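PDB 5Z6P: B-agarase from Agarivorans gilvus, which hydrolyses agarose as a beta-agarase of glycoside hydrolase family 50, probably cutting beta-galactosidic linkages of the polysaccharide. Local coordinates for residues 417-423 with 440-446; 445-451 with 495-500. One frame throughout, in Å; residues are numbered along the deposited sequence.

Interaction 1: 417-423 with 440-446; sequences WRDVTVD and EFYDNQR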
loop_
_atom_site.group_PDB
_atom_site.type_symbol
_atom_site.label_atom_id
_atom_site.label_comp_id
_atom_site.label_asym_id
_atom_site.label_seq_id
_atom_site.Cartn_x
_atom_site.Cartn_y
_atom_site.Cartn_z
ATOM N N TRP A 417 8.832 14.729 -21.054
ATOM C CA TRP A 417 8.715 13.863 -19.891
ATOM C C TRP A 417 8.215 12.460 -20.272
ATOM O O TRP A 417 8.744 11.463 -19.807
ATOM C CB TRP A 417 7.790 14.494 -18.842
ATOM C CG TRP A 417 7.498 13.588 -17.683
ATOM C CD1 TRP A 417 8.335 13.269 -16.656
ATOM C CD2 TRP A 417 6.280 12.891 -17.434
ATOM N NE1 TRP A 417 7.717 12.416 -15.784
ATOM C CE2 TRP A 417 6.446 12.168 -16.234
ATOM C CE3 TRP A 417 5.055 12.816 -18.097
ATOM C CZ2 TRP A 417 5.444 11.369 -15.692
ATOM C CZ3 TRP A 417 4.056 12.013 -17.564
ATOM C CH2 TRP A 417 4.262 11.298 -16.373
ATOM N N ARG A 418 7.204 12.396 -21.132
ATOM C CA ARG A 418 6.704 11.122 -21.624
ATOM C C ARG A 418 7.783 10.327 -22.347
ATOM O O ARG A 418 7.935 9.137 -22.099
ATOM C CB ARG A 418 5.505 11.326 -22.558
ATOM C CG ARG A 418 4.217 11.643 -21.841
ATOM C CD ARG A 418 3.063 11.860 -22.811
ATOM N NE ARG A 418 2.250 12.951 -22.305
ATOM C CZ ARG A 418 2.166 14.144 -22.870
ATOM N NH1 ARG A 418 2.803 14.391 -24.001
ATOM N NH2 ARG A 418 1.425 15.074 -22.310
ATOM N N ASP A 419 8.512 10.980 -23.248
ATOM C CA ASP A 419 9.580 10.313 -23.982
ATOM C C ASP A 419 10.679 9.794 -23.058
ATOM O O ASP A 419 11.102 8.646 -23.170
ATOM C CB ASP A 419 10.189 11.245 -25.034
ATOM C CG ASP A 419 9.299 11.415 -26.253
ATOM O OD1 ASP A 419 8.337 10.637 -26.409
ATOM O OD2 ASP A 419 9.565 12.330 -27.056
ATOM N N VAL A 420 11.140 10.641 -22.148
ATOM C CA VAL A 420 12.193 10.247 -21.225
ATOM C C VAL A 420 11.742 9.125 -20.275
ATOM O O VAL A 420 12.500 8.208 -19.997
ATOM C CB VAL A 420 12.688 11.451 -20.421
ATOM C CG1 VAL A 420 13.586 11.005 -19.279
ATOM C CG2 VAL A 420 13.421 12.404 -21.346
ATOM N N THR A 421 10.503 9.201 -19.796
ATOM C CA THR A 421 9.931 8.153 -18.959
ATOM C C THR A 421 10.002 6.793 -19.652
ATOM O O THR A 421 10.471 5.828 -19.062
ATOM C CB THR A 421 8.455 8.465 -18.569
ATOM O OG1 THR A 421 8.399 9.610 -17.713
ATOM C CG2 THR A 421 7.824 7.290 -17.853
ATOM N N VAL A 422 9.553 6.720 -20.902
ATOM C CA VAL A 422 9.619 5.463 -21.648
ATOM C C VAL A 422 11.082 5.068 -21.900
ATOM O O VAL A 422 11.427 3.890 -21.795
ATOM C CB VAL A 422 8.848 5.527 -22.996
ATOM C CG1 VAL A 422 9.040 4.232 -23.787
ATOM C CG2 VAL A 422 7.377 5.766 -22.755
ATOM N N ASP A 423 11.931 6.048 -22.218
ATOM C CA ASP A 423 13.366 5.808 -22.373
ATOM C C ASP A 423 13.952 5.205 -21.118
ATOM O O ASP A 423 14.733 4.271 -21.179
ATOM C CB ASP A 423 14.126 7.100 -22.686
ATOM C CG ASP A 423 13.923 7.580 -24.099
ATOM O OD1 ASP A 423 13.503 6.790 -24.966
ATOM O OD2 ASP A 423 14.204 8.773 -24.340
ATOM N N GLU A 440 -2.291 8.893 -22.264
ATOM C CA GLU A 440 -1.389 9.470 -23.242
ATOM C C GLU A 440 -0.236 8.530 -23.602
ATOM O O GLU A 440 0.375 8.688 -24.649
ATOM C CB GLU A 440 -0.824 10.795 -22.739
ATOM C CG GLU A 440 -1.778 11.978 -22.846
ATOM C CD GLU A 440 -2.686 12.125 -21.639
ATOM O OE1 GLU A 440 -2.623 11.292 -20.721
ATOM O OE2 GLU A 440 -3.471 13.081 -21.618
ATOM N N PHE A 441 0.074 7.572 -22.733
ATOM C CA PHE A 441 1.180 6.646 -22.979
ATOM C C PHE A 441 0.742 5.439 -23.798
ATOM O O PHE A 441 1.577 4.669 -24.275
ATOM C CB PHE A 441 1.795 6.141 -21.664
ATOM C CG PHE A 441 2.695 7.123 -20.979
ATOM C CD1 PHE A 441 4.043 7.189 -21.299
ATOM C CD2 PHE A 441 2.207 7.962 -19.993
ATOM C CE1 PHE A 441 4.892 8.072 -20.660
ATOM C CE2 PHE A 441 3.056 8.855 -19.345
ATOM C CZ PHE A 441 4.400 8.898 -19.691
ATOM N N TYR A 442 -0.569 5.275 -23.956
ATOM C CA TYR A 442 -1.115 4.031 -24.477
ATOM C C TYR A 442 -0.823 3.800 -25.969
ATOM O O TYR A 442 -0.895 2.677 -26.432
ATOM C CB TYR A 442 -2.625 3.961 -24.239
ATOM C CG TYR A 442 -3.071 3.784 -22.789
ATOM C CD1 TYR A 442 -2.154 3.647 -21.749
ATOM C CD2 TYR A 442 -4.427 3.760 -22.471
ATOM C CE1 TYR A 442 -2.572 3.504 -20.453
ATOM C CE2 TYR A 442 -4.857 3.609 -21.182
ATOM C CZ TYR A 442 -3.937 3.477 -20.174
ATOM O OH TYR A 442 -4.396 3.326 -18.895
ATOM N N ASP A 443 -0.498 4.842 -26.727
ATOM C CA ASP A 443 -0.111 4.614 -28.125
ATOM C C ASP A 443 1.403 4.713 -28.350
ATOM O O ASP A 443 1.848 5.047 -29.448
ATOM C CB ASP A 443 -0.848 5.584 -29.071
ATOM C CG ASP A 443 -0.488 7.046 -28.841
ATOM O OD1 ASP A 443 0.499 7.351 -28.139
ATOM O OD2 ASP A 443 -1.200 7.912 -29.384
ATOM N N ASN A 444 2.191 4.408 -27.327
ATOM C CA ASN A 444 3.619 4.708 -27.380
ATOM C C ASN A 444 4.387 3.737 -28.272
ATOM O O ASN A 444 5.412 4.106 -28.850
ATOM C CB ASN A 444 4.219 4.729 -25.975
ATOM C CG ASN A 444 4.510 3.344 -25.429
ATOM O OD1 ASN A 444 5.526 2.732 -25.768
ATOM N ND2 ASN A 444 3.632 2.847 -24.555
ATOM N N GLN A 445 3.886 2.507 -28.373
ATOM C CA GLN A 445 4.453 1.478 -29.247
ATOM C C GLN A 445 5.956 1.226 -29.051
ATOM O O GLN A 445 6.675 0.962 -29.998
ATOM C CB GLN A 445 4.166 1.834 -30.711
ATOM C CG GLN A 445 2.712 2.266 -30.934
ATOM C CD GLN A 445 2.159 1.860 -32.281
ATOM O OE1 GLN A 445 2.794 2.052 -33.309
ATOM N NE2 GLN A 445 0.959 1.286 -32.277
ATOM N N ARG A 446 6.415 1.294 -27.811
ATOM C CA ARG A 446 7.789 0.952 -27.488
ATOM C C ARG A 446 7.845 0.065 -26.235
ATOM O O ARG A 446 8.781 -0.707 -26.045
ATOM C CB ARG A 446 8.620 2.217 -27.282
ATOM C CG ARG A 446 8.849 3.072 -28.529
ATOM C CD ARG A 446 9.504 4.420 -28.150
ATOM N NE ARG A 446 10.767 4.223 -27.452
ATOM C CZ ARG A 446 11.277 5.062 -26.556
ATOM N NH1 ARG A 446 10.630 6.169 -26.215
ATOM N NH2 ARG A 446 12.434 4.779 -25.982
HETATM O O HOH W 1 8.223 7.553 -26.709
#
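Phe441 pushes its ring against one flank of the helix that carries Trp417, Arg418, Thr421 and Val422. Its CG lies anti to the carbonyl carbon (chi1 -77°), which turns the ring to the helix although CB does not point there. From CB outward, CD1 passes CG2 of Val422, which sits at the ring edge; CE1 comes 3.5 Å from the backbone O of Arg418 and also nears CG2 of Thr421. At the tip, CZ lies 3.5 Å from CG of Arg418, and CE2 is 3.8 Å from CZ3 of Trp417. This makes an offset edge-to-face pair, the edge of Phe441 toward the face of the six-membered ring of Trp417, planes 76° apart. At the other end, Arg446 bends at chi3 and its guanidinium receives CG1 of Val422 over one face. NH2 of Arg446 forms a salt bridge to OD1 of Asp423, its modelled 2.5 Å shorter than expected and doubtful in exact length; NH1 adds a weak bond to the same oxygen and donates to a water, which in turn donates to OD1 of Asp419. Between these ends, OD1 of Asn444 accepts from the backbone N of Arg446, an Asx turn, and ND2 bonds O of Phe441. Helix 413-428 thus has the loop leading to strand 449-453 along one side, while its Val420 faces helices 241-255 and 397-406 and Phe441 also reaches Ile308.

Interaction 2: 445-451 with 495-500; sequences QRIPFFA and IKDTPW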
loop_
_atom_site.group_PDB
_atom_site.type_symbol
_atom_site.label_atom_id
_atom_site.label_comp_id
_atom_site.label_asym_id
_atom_site.label_seq_id
_atom_site.Cartn_x
_atom_site.Cartn_y
_atom_site.Cartn_z
ATOM N N GLN A 445 3.886 2.507 -28.373
ATOM C CA GLN A 445 4.453 1.478 -29.247
ATOM C C GLN A 445 5.956 1.226 -29.051
ATOM O O GLN A 445 6.675 0.962 -29.998
ATOM C CB GLN A 445 4.166 1.834 -30.711
ATOM C CG GLN A 445 2.712 2.266 -30.934
ATOM C CD GLN A 445 2.159 1.860 -32.281
ATOM O OE1 GLN A 445 2.794 2.052 -33.309
ATOM N NE2 GLN A 445 0.959 1.286 -32.277
ATOM N N ARG A 446 6.415 1.294 -27.811
ATOM C CA ARG A 446 7.789 0.952 -27.488
ATOM C C ARG A 446 7.845 0.065 -26.235
ATOM O O ARG A 446 8.781 -0.707 -26.045
ATOM C CB ARG A 446 8.620 2.217 -27.282
ATOM C CG ARG A 446 8.849 3.072 -28.529
ATOM C CD ARG A 446 9.504 4.420 -28.150
ATOM N NE ARG A 446 10.767 4.223 -27.452
ATOM C CZ ARG A 446 11.277 5.062 -26.556
ATOM N NH1 ARG A 446 10.630 6.169 -26.215
ATOM N NH2 ARG A 446 12.434 4.779 -25.982
ATOM N N ILE A 447 6.828 0.182 -25.386
ATOM C CA ILE A 447 6.770 -0.588 -24.148
ATOM C C ILE A 447 5.325 -0.954 -23.791
ATOM O O ILE A 447 4.447 -0.112 -23.877
ATOM C CB ILE A 447 7.429 0.200 -22.979
ATOM C CG1 ILE A 447 7.447 -0.641 -21.704
ATOM C CG2 ILE A 447 6.743 1.561 -22.768
ATOM C CD1 ILE A 447 8.433 -0.152 -20.654
ATOM N N PRO A 448 5.075 -2.230 -23.421
ATOM C CA PRO A 448 3.723 -2.650 -23.028
ATOM C C PRO A 448 3.229 -1.895 -21.792
ATOM O O PRO A 448 4.034 -1.368 -21.025
ATOM C CB PRO A 448 3.882 -4.130 -22.724
ATOM C CG PRO A 448 5.127 -4.551 -23.490
ATOM C CD PRO A 448 6.018 -3.361 -23.441
ATOM N N PHE A 449 1.918 -1.837 -21.611
ATOM C CA PHE A 449 1.348 -1.137 -20.471
ATOM C C PHE A 449 0.147 -1.914 -19.907
ATOM O O PHE A 449 -0.388 -2.791 -20.572
ATOM C CB PHE A 449 0.927 0.276 -20.871
ATOM C CG PHE A 449 -0.197 0.304 -21.864
ATOM C CD1 PHE A 449 0.052 0.225 -23.221
ATOM C CD2 PHE A 449 -1.511 0.398 -21.439
ATOM C CE1 PHE A 449 -0.990 0.230 -24.131
ATOM C CE2 PHE A 449 -2.541 0.391 -22.340
ATOM C CZ PHE A 449 -2.285 0.303 -23.685
ATOM N N PHE A 450 -0.249 -1.590 -18.683
ATOM C CA PHE A 450 -1.435 -2.168 -18.079
ATOM C C PHE A 450 -2.532 -1.094 -18.017
ATOM O O PHE A 450 -2.258 0.047 -17.699
ATOM C CB PHE A 450 -1.115 -2.719 -16.691
ATOM C CG PHE A 450 -0.325 -4.014 -16.708
ATOM C CD1 PHE A 450 1.011 -4.047 -17.093
ATOM C CD2 PHE A 450 -0.925 -5.201 -16.324
ATOM C CE1 PHE A 450 1.715 -5.252 -17.101
ATOM C CE2 PHE A 450 -0.222 -6.410 -16.326
ATOM C CZ PHE A 450 1.097 -6.435 -16.711
ATOM N N ALA A 451 -3.763 -1.460 -18.359
ATOM C CA ALA A 451 -4.891 -0.524 -18.339
ATOM C C ALA A 451 -5.721 -0.725 -17.067
ATOM O O ALA A 451 -5.629 -1.768 -16.421
ATOM C CB ALA A 451 -5.768 -0.704 -19.574
ATOM N N ILE A 495 -7.593 2.343 -25.019
ATOM C CA ILE A 495 -6.525 1.464 -25.468
ATOM C C ILE A 495 -6.686 1.127 -26.942
ATOM O O ILE A 495 -5.770 0.588 -27.563
ATOM C CB ILE A 495 -6.444 0.157 -24.613
ATOM C CG1 ILE A 495 -7.630 -0.778 -24.872
ATOM C CG2 ILE A 495 -6.241 0.489 -23.118
ATOM C CD1 ILE A 495 -7.326 -2.228 -24.563
ATOM N N LYS A 496 -7.847 1.460 -27.500
ATOM C CA LYS A 496 -8.122 1.239 -28.917
ATOM C C LYS A 496 -7.679 -0.148 -29.403
ATOM O O LYS A 496 -7.037 -0.262 -30.445
ATOM C CB LYS A 496 -7.441 2.334 -29.743
ATOM C CG LYS A 496 -7.933 3.736 -29.386
ATOM C CD LYS A 496 -7.260 4.837 -30.197
ATOM C CE LYS A 496 -7.783 6.227 -29.806
ATOM N NZ LYS A 496 -7.556 6.521 -28.355
ATOM N N ASP A 497 -7.991 -1.178 -28.617
ATOM C CA ASP A 497 -7.698 -2.575 -28.950
ATOM C C ASP A 497 -6.207 -2.943 -29.155
ATOM O O ASP A 497 -5.915 -4.011 -29.701
ATOM C CB ASP A 497 -8.482 -2.978 -30.215
ATOM C CG ASP A 497 -10.002 -2.938 -30.014
ATOM O OD1 ASP A 497 -10.476 -2.179 -29.157
ATOM O OD2 ASP A 497 -10.728 -3.671 -30.712
ATOM N N THR A 498 -5.273 -2.098 -28.708
ATOM C CA THR A 498 -3.852 -2.330 -29.007
ATOM C C THR A 498 -3.279 -3.572 -28.309
ATOM O O THR A 498 -3.534 -3.820 -27.142
ATOM C CB THR A 498 -2.958 -1.091 -28.646
ATOM O OG1 THR A 498 -1.620 -1.322 -29.106
ATOM C CG2 THR A 498 -2.921 -0.820 -27.152
ATOM N N PRO A 499 -2.479 -4.362 -29.039
ATOM C CA PRO A 499 -1.821 -5.526 -28.442
ATOM C C PRO A 499 -0.770 -5.138 -27.402
ATOM O O PRO A 499 -0.353 -5.992 -26.635
ATOM C CB PRO A 499 -1.171 -6.217 -29.641
ATOM C CG PRO A 499 -0.971 -5.115 -30.611
ATOM C CD PRO A 499 -2.163 -4.225 -30.468
ATOM N N TRP A 500 -0.369 -3.871 -27.376
ATOM C CA TRP A 500 0.576 -3.376 -26.376
ATOM C C TRP A 500 -0.021 -3.323 -24.965
ATOM O O TRP A 500 0.702 -3.150 -23.988
ATOM C CB TRP A 500 1.079 -1.973 -26.751
ATOM C CG TRP A 500 2.055 -1.942 -27.900
ATOM C CD1 TRP A 500 1.770 -1.691 -29.208
ATOM C CD2 TRP A 500 3.465 -2.157 -27.832
ATOM N NE1 TRP A 500 2.917 -1.738 -29.961
ATOM C CE2 TRP A 500 3.973 -2.020 -29.138
ATOM C CE3 TRP A 500 4.350 -2.454 -26.796
ATOM C CZ2 TRP A 500 5.333 -2.169 -29.434
ATOM C CZ3 TRP A 500 5.699 -2.604 -27.092
ATOM C CH2 TRP A 500 6.176 -2.455 -28.401
HETATM O O HOH W 2 -0.634 0.900 -30.057
#
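The indole of Trp500 has the backbone of Gln445 and Arg446 laid over one face and Pro448 at its edge. CA of Gln445 makes a CH-pi contact with the five-membered ring, 3.8 Å from its centroid and 23° off the normal. Further along, CZ3 of Trp500 lies 3.7 Å from CD of Pro448. The Phe449 ring is met at its edge instead: CG2 of Thr498 lies 3.7 Å from CZ, and CG2 of Ile495 3.8 Å from CE2. Its first torsion (chi1 66°) sets CG between the backbone N and the carbonyl carbon, bringing the ring over to these methyls. N of Phe449 donates to O of Trp500 at 3.0 Å, the bond 159° at the hydrogen. This bond lies where strands 449-453 and 501-506 begin to pair side by side in a parallel sheet, the two joined through helix 478-495 in the beta-alpha order of a TIM-barrel-like catalytic domain, as in related glycoside hydrolases. Helix 478-495 ends in a type I' turn from Ile495 to Thr498, and CG2 of Ile495 also touches CB of Ala451. A water accepts from NE2 of Gln445 and lies 2.6 Å from OG1 of Thr498; N of Trp500 bonds weakly to that same hydroxyl.

In the fold
Interactions 1 and 2 lie in series along the chain, their centres about 11 Å apart, and share Gln445 and Arg446. The loop 440-446 that rests on helix 413-428 in interaction 1 leads through Ile447 and Pro448 into strand 449-453, whose start meets 495-500 in interaction 2. Arg446 belongs to both contacts, its side chain serving interaction 1 and its backbone interaction 2. Tyr442 joins the two sites from within: its ring stacks with Phe449, CD1 lying 3.3 Å from Phe449 CD2, and its CD2 touches CG2 of Ile495 at 3.8 Å. On the helix side, CG1 of Val422 reaches CG2 of Ile447 at 3.7 Å. Both contacts are centred about 25 Å from the centre of the chain.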